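Local coordinates for RagA protein (Porphyromonas gingivalis, PDB 6SLN) that probably takes up peptides across the outer membrane as a TonB-dependent receptor, a beta-barrel closed by an internal plug domain, at residues A[128-133]-A[840-845]; A[474-479]-A[541-546]; A[493-498]-A[529-534]. All blocks are in the same frame, centred on the assembly; numbering follows the deposited sequence.

Interaction 1 of 3, residues A[128-133]-A[840-845]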
loop_
_atom_site.group_PDB
_atom_site.type_symbol
_atom_site.label_atom_id
_atom_site.label_comp_id
_atom_site.label_asym_id
_atom_site.label_seq_id
_atom_site.Cartn_x
_atom_site.Cartn_y
_atom_site.Cartn_z
ATOM N N GLY A 128 24.256 38.022 -4.214
ATOM C CA GLY A 128 24.263 37.357 -2.935
ATOM C C GLY A 128 23.542 36.028 -2.899
ATOM O O GLY A 128 23.590 35.343 -1.866
ATOM N N MET A 129 22.872 35.634 -3.976
ATOM C CA MET A 129 22.127 34.379 -3.995
ATOM C C MET A 129 22.888 33.382 -4.857
ATOM O O MET A 129 23.109 33.637 -6.048
ATOM C CB MET A 129 20.706 34.598 -4.513
ATOM C CG MET A 129 19.847 33.353 -4.537
ATOM S SD MET A 129 18.312 33.639 -5.456
ATOM C CE MET A 129 17.114 33.168 -4.224
ATOM N N GLN A 130 23.308 32.263 -4.248
ATOM C CA GLN A 130 24.173 31.280 -4.908
ATOM C C GLN A 130 23.342 30.071 -5.334
ATOM O O GLN A 130 22.992 29.218 -4.510
ATOM C CB GLN A 130 25.336 30.862 -4.008
ATOM C CG GLN A 130 26.574 30.425 -4.798
ATOM C CD GLN A 130 27.654 29.746 -3.961
ATOM O OE1 GLN A 130 28.819 30.149 -3.996
ATOM N NE2 GLN A 130 27.277 28.701 -3.224
ATOM N N VAL A 131 23.068 29.989 -6.640
ATOM C CA VAL A 131 22.290 28.908 -7.239
ATOM C C VAL A 131 23.240 27.872 -7.806
ATOM O O VAL A 131 24.162 28.220 -8.550
ATOM C CB VAL A 131 21.378 29.424 -8.362
ATOM C CG1 VAL A 131 20.511 28.281 -8.857
ATOM C CG2 VAL A 131 20.554 30.635 -7.905
ATOM N N MET A 132 22.997 26.599 -7.502
ATOM C CA MET A 132 23.741 25.524 -8.158
ATOM C C MET A 132 22.894 24.255 -8.214
ATOM O O MET A 132 22.274 23.865 -7.218
ATOM C CB MET A 132 25.080 25.255 -7.452
ATOM C CG MET A 132 26.207 26.189 -7.885
ATOM S SD MET A 132 27.800 25.710 -7.224
ATOM C CE MET A 132 27.658 26.250 -5.527
ATOM N N THR A 133 22.850 23.635 -9.389
ATOM C CA THR A 133 22.226 22.334 -9.597
ATOM C C THR A 133 23.330 21.341 -9.918
ATOM O O THR A 133 24.061 21.521 -10.898
ATOM C CB THR A 133 21.208 22.383 -10.734
ATOM O OG1 THR A 133 20.511 23.636 -10.698
ATOM C CG2 THR A 133 20.222 21.238 -10.605
ATOM N N VAL A 840 35.369 25.269 0.670
ATOM C CA VAL A 840 34.480 24.250 0.125
ATOM C C VAL A 840 33.184 24.855 -0.407
ATOM O O VAL A 840 32.625 24.356 -1.390
ATOM C CB VAL A 840 34.216 23.171 1.185
ATOM C CG1 VAL A 840 33.618 21.921 0.548
ATOM C CG2 VAL A 840 35.510 22.824 1.857
ATOM N N THR A 841 32.696 25.922 0.200
ATOM C CA THR A 841 31.590 26.690 -0.375
ATOM C C THR A 841 32.168 27.835 -1.197
ATOM O O THR A 841 32.995 28.592 -0.681
ATOM C CB THR A 841 30.683 27.246 0.725
ATOM O OG1 THR A 841 30.295 26.201 1.629
ATOM C CG2 THR A 841 29.439 27.909 0.153
ATOM N N PRO A 842 31.813 27.974 -2.471
ATOM C CA PRO A 842 32.494 28.961 -3.335
ATOM C C PRO A 842 32.234 30.379 -2.865
ATOM O O PRO A 842 31.075 30.765 -2.662
ATOM C CB PRO A 842 31.877 28.710 -4.721
ATOM C CG PRO A 842 31.389 27.310 -4.666
ATOM C CD PRO A 842 30.929 27.085 -3.244
ATOM N N PRO A 843 33.286 31.194 -2.701
ATOM C CA PRO A 843 33.105 32.524 -2.089
ATOM C C PRO A 843 32.564 33.576 -3.033
ATOM O O PRO A 843 32.026 34.582 -2.550
ATOM C CB PRO A 843 34.531 32.914 -1.634
ATOM C CG PRO A 843 35.393 31.712 -1.896
ATOM C CD PRO A 843 34.703 30.911 -2.967
ATOM N N ILE A 844 32.687 33.391 -4.349
ATOM C CA ILE A 844 32.384 34.436 -5.320
ATOM C C ILE A 844 31.233 33.982 -6.225
ATOM O O ILE A 844 31.294 32.913 -6.846
ATOM C CB ILE A 844 33.651 34.826 -6.105
ATOM C CG1 ILE A 844 34.658 35.428 -5.112
ATOM C CG2 ILE A 844 33.319 35.802 -7.230
ATOM C CD1 ILE A 844 36.060 35.744 -5.659
ATOM N N THR A 845 30.182 34.804 -6.280
ATOM C CA THR A 845 28.942 34.517 -6.984
ATOM C C THR A 845 28.552 35.756 -7.771
ATOM O O THR A 845 28.319 36.813 -7.178
ATOM C CB THR A 845 27.822 34.165 -6.004
ATOM O OG1 THR A 845 28.233 33.080 -5.164
ATOM C CG2 THR A 845 26.552 33.775 -6.758
#

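Interaction 2 of 3, residues A[474-479]-A[541-546]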
loop_
_atom_site.group_PDB
_atom_site.type_symbol
_atom_site.label_atom_id
_atom_site.label_comp_id
_atom_site.label_asym_id
_atom_site.label_seq_id
_atom_site.Cartn_x
_atom_site.Cartn_y
_atom_site.Cartn_z
ATOM N N LYS A 474 8.250 -2.635 -11.466
ATOM C CA LYS A 474 8.163 -4.051 -11.779
ATOM C C LYS A 474 9.542 -4.623 -12.066
ATOM O O LYS A 474 10.423 -3.936 -12.592
ATOM C CB LYS A 474 7.238 -4.307 -12.988
ATOM C CG LYS A 474 5.752 -4.273 -12.647
ATOM C CD LYS A 474 4.920 -4.785 -13.788
ATOM C CE LYS A 474 3.832 -3.802 -14.119
ATOM N NZ LYS A 474 2.732 -4.464 -14.857
ATOM N N ARG A 475 9.710 -5.890 -11.703
ATOM C CA ARG A 475 10.801 -6.742 -12.176
ATOM C C ARG A 475 10.165 -7.794 -13.086
ATOM O O ARG A 475 9.519 -8.727 -12.602
ATOM C CB ARG A 475 11.535 -7.385 -11.004
ATOM C CG ARG A 475 13.020 -7.293 -11.098
ATOM C CD ARG A 475 13.793 -7.979 -9.940
ATOM N NE ARG A 475 13.489 -7.447 -8.604
ATOM C CZ ARG A 475 13.770 -6.219 -8.166
ATOM N NH1 ARG A 475 14.379 -5.331 -8.944
ATOM N NH2 ARG A 475 13.425 -5.874 -6.928
ATOM N N MET A 476 10.353 -7.649 -14.397
ATOM C CA MET A 476 9.609 -8.451 -15.374
ATOM C C MET A 476 9.985 -9.933 -15.301
ATOM O O MET A 476 11.172 -10.273 -15.287
ATOM C CB MET A 476 9.854 -7.914 -16.784
ATOM C CG MET A 476 9.269 -6.512 -17.010
ATOM S SD MET A 476 7.529 -6.391 -16.505
ATOM C CE MET A 476 6.870 -7.683 -17.541
ATOM N N PRO A 477 9.017 -10.838 -15.251
ATOM C CA PRO A 477 9.352 -12.265 -15.269
ATOM C C PRO A 477 9.955 -12.667 -16.608
ATOM O O PRO A 477 9.861 -11.948 -17.602
ATOM C CB PRO A 477 8.004 -12.959 -15.039
ATOM C CG PRO A 477 7.015 -11.987 -15.551
ATOM C CD PRO A 477 7.570 -10.605 -15.255
ATOM N N ASN A 478 10.611 -13.827 -16.606
ATOM C CA ASN A 478 11.083 -14.492 -17.818
ATOM C C ASN A 478 12.149 -13.706 -18.552
ATOM O O ASN A 478 12.435 -13.993 -19.710
ATOM C CB ASN A 478 9.925 -14.799 -18.760
ATOM C CG ASN A 478 8.895 -15.617 -18.093
ATOM O OD1 ASN A 478 9.171 -16.749 -17.702
ATOM N ND2 ASN A 478 7.707 -15.045 -17.889
ATOM N N ASN A 479 12.731 -12.717 -17.904
ATOM C CA ASN A 479 13.907 -12.069 -18.422
ATOM C C ASN A 479 15.036 -13.096 -18.414
ATOM O O ASN A 479 15.441 -13.547 -17.330
ATOM C CB ASN A 479 14.225 -10.844 -17.568
ATOM C CG ASN A 479 15.535 -10.158 -17.956
ATOM O OD1 ASN A 479 16.213 -10.553 -18.909
ATOM N ND2 ASN A 479 15.900 -9.130 -17.204
ATOM N N GLU A 541 4.962 -15.519 -12.553
ATOM C CA GLU A 541 5.503 -16.293 -13.666
ATOM C C GLU A 541 4.955 -15.829 -14.997
ATOM O O GLU A 541 5.230 -16.454 -16.028
ATOM C CB GLU A 541 5.251 -17.788 -13.477
ATOM C CG GLU A 541 6.232 -18.407 -12.521
ATOM C CD GLU A 541 5.778 -19.717 -11.916
ATOM O OE1 GLU A 541 6.201 -20.021 -10.779
ATOM O OE2 GLU A 541 5.024 -20.459 -12.577
ATOM N N SER A 542 4.227 -14.718 -15.015
ATOM C CA SER A 542 3.682 -14.263 -16.283
ATOM C C SER A 542 3.403 -12.767 -16.239
ATOM O O SER A 542 2.878 -12.235 -15.251
ATOM C CB SER A 542 2.404 -15.025 -16.649
ATOM O OG SER A 542 1.542 -14.251 -17.476
ATOM N N ASP A 543 3.756 -12.129 -17.355
ATOM C CA ASP A 543 3.513 -10.724 -17.670
ATOM C C ASP A 543 2.092 -10.261 -17.364
ATOM O O ASP A 543 1.881 -9.112 -16.958
ATOM C CB ASP A 543 3.791 -10.544 -19.166
ATOM C CG ASP A 543 4.296 -9.194 -19.497
ATOM O OD1 ASP A 543 4.021 -8.255 -18.714
ATOM O OD2 ASP A 543 4.972 -9.075 -20.538
ATOM N N LYS A 544 1.101 -11.115 -17.637
ATOM C CA LYS A 544 -0.314 -10.761 -17.624
ATOM C C LYS A 544 -0.961 -10.958 -16.273
ATOM O O LYS A 544 -2.102 -10.528 -16.091
ATOM C CB LYS A 544 -1.084 -11.598 -18.664
ATOM C CG LYS A 544 -1.134 -10.984 -20.077
ATOM C CD LYS A 544 -0.103 -11.571 -21.015
ATOM C CE LYS A 544 -0.305 -13.078 -21.197
ATOM N NZ LYS A 544 0.942 -13.795 -21.619
ATOM N N LEU A 545 -0.272 -11.609 -15.341
ATOM C CA LEU A 545 -0.801 -11.934 -14.019
ATOM C C LEU A 545 0.152 -11.359 -12.959
ATOM O O LEU A 545 0.913 -12.085 -12.301
ATOM C CB LEU A 545 -0.976 -13.434 -13.887
ATOM C CG LEU A 545 -1.620 -14.114 -15.101
ATOM C CD1 LEU A 545 -1.275 -15.597 -15.161
ATOM C CD2 LEU A 545 -3.138 -13.927 -15.109
ATOM N N MET A 546 0.103 -10.034 -12.791
ATOM C CA MET A 546 1.067 -9.331 -11.954
ATOM C C MET A 546 0.388 -8.388 -10.948
ATOM O O MET A 546 0.978 -7.386 -10.530
ATOM C CB MET A 546 2.071 -8.571 -12.825
ATOM C CG MET A 546 3.076 -9.464 -13.503
ATOM S SD MET A 546 4.467 -8.557 -14.177
ATOM C CE MET A 546 5.406 -8.281 -12.683
#

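Interaction 3 of 3, residues A[493-498]-A[529-534]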
loop_
_atom_site.group_PDB
_atom_site.type_symbol
_atom_site.label_atom_id
_atom_site.label_comp_id
_atom_site.label_asym_id
_atom_site.label_seq_id
_atom_site.Cartn_x
_atom_site.Cartn_y
_atom_site.Cartn_z
ATOM N N ALA A 493 2.212 4.509 -2.245
ATOM C CA ALA A 493 1.280 5.623 -2.178
ATOM C C ALA A 493 1.827 6.623 -1.185
ATOM O O ALA A 493 2.050 6.274 -0.023
ATOM C CB ALA A 493 -0.117 5.154 -1.766
ATOM N N TYR A 494 2.054 7.851 -1.652
ATOM C CA TYR A 494 2.606 8.949 -0.867
ATOM C C TYR A 494 1.529 10.002 -0.700
ATOM O O TYR A 494 0.767 10.261 -1.645
ATOM C CB TYR A 494 3.806 9.619 -1.574
ATOM C CG TYR A 494 5.020 8.762 -1.899
ATOM C CD1 TYR A 494 5.036 7.914 -3.002
ATOM C CD2 TYR A 494 6.177 8.859 -1.137
ATOM C CE1 TYR A 494 6.165 7.149 -3.300
ATOM C CE2 TYR A 494 7.301 8.108 -1.430
ATOM C CZ TYR A 494 7.292 7.254 -2.503
ATOM O OH TYR A 494 8.415 6.509 -2.770
ATOM N N ARG A 495 1.512 10.656 0.469
ATOM C CA ARG A 495 0.572 11.740 0.743
ATOM C C ARG A 495 1.242 12.875 1.499
ATOM O O ARG A 495 1.874 12.642 2.533
ATOM C CB ARG A 495 -0.615 11.240 1.559
ATOM C CG ARG A 495 -1.551 12.338 1.968
ATOM C CD ARG A 495 -2.868 11.772 2.412
ATOM N NE ARG A 495 -3.721 11.515 1.267
ATOM C CZ ARG A 495 -4.984 11.120 1.348
ATOM N NH1 ARG A 495 -5.574 10.948 2.527
ATOM N NH2 ARG A 495 -5.655 10.933 0.237
ATOM N N ASP A 496 1.082 14.102 1.007
ATOM C CA ASP A 496 1.554 15.291 1.710
ATOM C C ASP A 496 0.405 16.270 1.837
ATOM O O ASP A 496 -0.173 16.690 0.825
ATOM C CB ASP A 496 2.710 15.975 0.980
ATOM C CG ASP A 496 3.925 15.112 0.893
ATOM O OD1 ASP A 496 4.173 14.337 1.832
ATOM O OD2 ASP A 496 4.630 15.195 -0.128
ATOM N N VAL A 497 0.095 16.660 3.066
ATOM C CA VAL A 497 -0.867 17.717 3.322
ATOM C C VAL A 497 -0.119 18.781 4.106
ATOM O O VAL A 497 0.352 18.526 5.222
ATOM C CB VAL A 497 -2.112 17.211 4.069
ATOM C CG1 VAL A 497 -3.082 18.332 4.258
ATOM C CG2 VAL A 497 -2.769 16.069 3.289
ATOM N N SER A 498 0.046 19.949 3.506
ATOM C CA SER A 498 0.673 21.077 4.183
ATOM C C SER A 498 -0.365 22.191 4.274
ATOM O O SER A 498 -0.744 22.784 3.254
ATOM C CB SER A 498 1.951 21.512 3.471
ATOM O OG SER A 498 1.764 21.614 2.077
ATOM N N GLU A 529 1.402 17.102 7.570
ATOM C CA GLU A 529 1.365 15.662 7.765
ATOM C C GLU A 529 1.797 15.031 6.456
ATOM O O GLU A 529 1.415 15.503 5.386
ATOM C CB GLU A 529 -0.038 15.145 8.131
ATOM C CG GLU A 529 -0.584 15.630 9.441
ATOM C CD GLU A 529 -0.991 17.091 9.396
ATOM O OE1 GLU A 529 -0.697 17.799 10.386
ATOM O OE2 GLU A 529 -1.595 17.527 8.379
ATOM N N GLY A 530 2.577 13.972 6.535
ATOM C CA GLY A 530 2.975 13.249 5.340
ATOM C C GLY A 530 3.216 11.795 5.659
ATOM O O GLY A 530 3.682 11.448 6.754
ATOM N N ASP A 531 2.895 10.926 4.701
ATOM C CA ASP A 531 3.233 9.523 4.889
ATOM C C ASP A 531 3.545 8.876 3.554
ATOM O O ASP A 531 3.419 9.485 2.490
ATOM C CB ASP A 531 2.120 8.760 5.625
ATOM C CG ASP A 531 0.873 8.554 4.780
ATOM O OD1 ASP A 531 0.671 9.283 3.792
ATOM O OD2 ASP A 531 0.072 7.665 5.126
ATOM N N VAL A 532 3.996 7.630 3.635
ATOM C CA VAL A 532 4.120 6.773 2.470
ATOM C C VAL A 532 3.831 5.357 2.943
ATOM O O VAL A 532 4.154 4.987 4.077
ATOM C CB VAL A 532 5.522 6.904 1.790
ATOM C CG1 VAL A 532 6.660 6.769 2.800
ATOM C CG2 VAL A 532 5.722 5.874 0.675
ATOM N N ILE A 533 3.192 4.578 2.078
ATOM C CA ILE A 533 3.008 3.147 2.278
ATOM C C ILE A 533 3.377 2.456 0.983
ATOM O O ILE A 533 3.285 3.032 -0.111
ATOM C CB ILE A 533 1.571 2.754 2.675
ATOM C CG1 ILE A 533 0.611 3.026 1.502
ATOM C CG2 ILE A 533 1.158 3.468 3.937
ATOM C CD1 ILE A 533 -0.876 2.769 1.820
ATOM N N GLY A 534 3.809 1.215 1.113
ATOM C CA GLY A 534 4.258 0.513 -0.054
ATOM C C GLY A 534 4.106 -0.961 0.179
ATOM O O GLY A 534 4.385 -1.444 1.274
HETATM O O HOH W 1 -0.042 7.557 1.561
#

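Interaction 1 of 3, residues A[128-133]-A[840-845]
The carboxamide of Gln-130 is the flat group at this meeting of plug and barrel in the TonB-dependent receptor fold, and its partners gather round the end of the amide instead of stacking on a face. The carbonyl and ring of Pro-842 lie beyond the amide, Thr-845 crosses the side chain at about a right angle, and the methyl CG2 of Thr-841 comes near the end of the amide. The amide of Gln-130 is probably turned over in the model, which places OE1 2.7 Å from Pro-842 O; turned back, it may bond to that carbonyl and perhaps to the hydroxyl of Thr-845. Gln-130 suits this place because it is long: CG stands anti to the backbone N (chi1 -152°) and the extended chain carries the amide across to the barrel.

Strand 129-132 pairs with plug strand 143-146, while 844-845 begins barrel strand 844-853; the two segments run 116° apart and do not share a sheet. Apolar contact accompanies the amide. The methyl CE of Met-132 meets CG of Pro-842 tip to tip at 4.0 Å, a flexible thioether against a rigid ring that also touches Ile-866 and Lys-869 of the adjoining barrel strand. The bound peptide packs on Val-840 and Thr-841, so the contact borders the peptide site. Thr-845, beta-branched and small, offers both its branches to the plug: OG1 lies beside Gln-130 CG, and CG2 rests 3.5 Å from Met-129 O.

Interaction 2 of 3, residues A[474-479]-A[541-546]
Met-546 meets Lys-474 and Pro-477 in the apolar part of a contact between the end of strand 456-475 with the turn after it and the loop that follows strand 515-540, at one rim of the barrel, probably the extracellular one. Its thioether lies across the aliphatic part of the lysine, with CE 3.7 Å from Lys-474 CD. The same sulfur, SD, reaches CD of Pro-477 end-on at 3.9 Å. CG of Met-546 stands anti to the carbonyl carbon (chi1 -74°), and a bend at chi3 (78°) turns the methyl onto the lysine. Pro-477, a compact ring, lies over the backbone joining Ser-542 to Asp-543, with CG 3.7 Å from Asp-543 N. Met-476, bent at chi2 and chi3, lays its methyl beside the carboxylate of Asp-543 and comes within 4.2 Å of Met-546 SD through CE.

Hydrogen bonding across the pair is slight: ND2 of Asn-478 gives a weak bond of 3.4 Å to Glu-541 O. Asn-478 has a positive phi in the type II turn 476-479, which asparagine tolerates well, while Pro-477 fits the turn position before it. On the other side, Ser-542 to Leu-545 form a type I turn. Ser-542 OG accepts the backbone N of Lys-544, making an ST turn.

No salt bridge is formed between the two segments, and the charged groups find partners elsewhere or stay apart. Lys-474 NZ and Asp-543 OD1 are 5.6 Å apart, so they may attract but do not touch. Glu-541 makes its salt bridge with Lys-552 and also reaches Met-663 of the second subunit weakly; Arg-475 turns away to Glu-488. The chemistry therefore implies a join made chiefly of thioether, methylene and proline contacts, between two turns, with one weak bond across it.

Interaction 3 of 3, residues A[493-498]-A[529-534]
A long antiparallel beta-hairpin of the barrel, strands 487-510 and 515-540, supplies both sides of this contact. Three hydrogen-bonded pairs, Ala-493 with Ile-533, Arg-495 with Asp-531 and Val-497 with Glu-529, each carry two backbone bonds; Ala-493 N to Ile-533 O is 2.8 Å.

On the face of Tyr-494 and Asp-496, the methyl CG2 of Val-532 sits over the tyrosine ring in a CH-pi contact, 3.6 Å from its centroid and 20° off the normal. Val-532 CG2 reaches it by standing anti to its own backbone N. Gly-530, with no side chain, leaves room for the carboxylate of Asp-496.

The other face meets a second copy of the protein. Ala-493 is small enough to pack on Ala-493 of the second subunit, and OD2 of Asp-531 forms a salt bridge with Arg-470 of that subunit. A water gives one bond of 2.9 Å to Asp-531 OD1 and a weak one to Ala-493 O. Arg-495, whose long chain leads away from the hairpin, bonds through NE to Asn-468 OD1 of its own chain and through NH1 to Glu-438 O of the second subunit. Antiparallel pairing of strands that follow each other in the chain is typical of the outer-membrane beta-barrel.

Overall arrangement
All three contacts involve the barrel, but only interaction 1 joins it to another domain, the plug. Interaction 1 sets the plug against the barrel beside the bound peptide, interaction 2 joins a strand end and its turn to a loop at the rim, and interaction 3 pairs neighbouring strands of the wall. None touches another: nearest atoms are about 27 Å apart between interactions 1 and 2, about 20 Å between 1 and 3, and about 12 Å between 2 and 3. The last two are linked through adjacent strands 456-475 and 487-510, and both reach the second subunit. The strands of interaction 3 also carry Phe-501, Asn-503, His-523 and Tyr-525 of the phospholipid pocket.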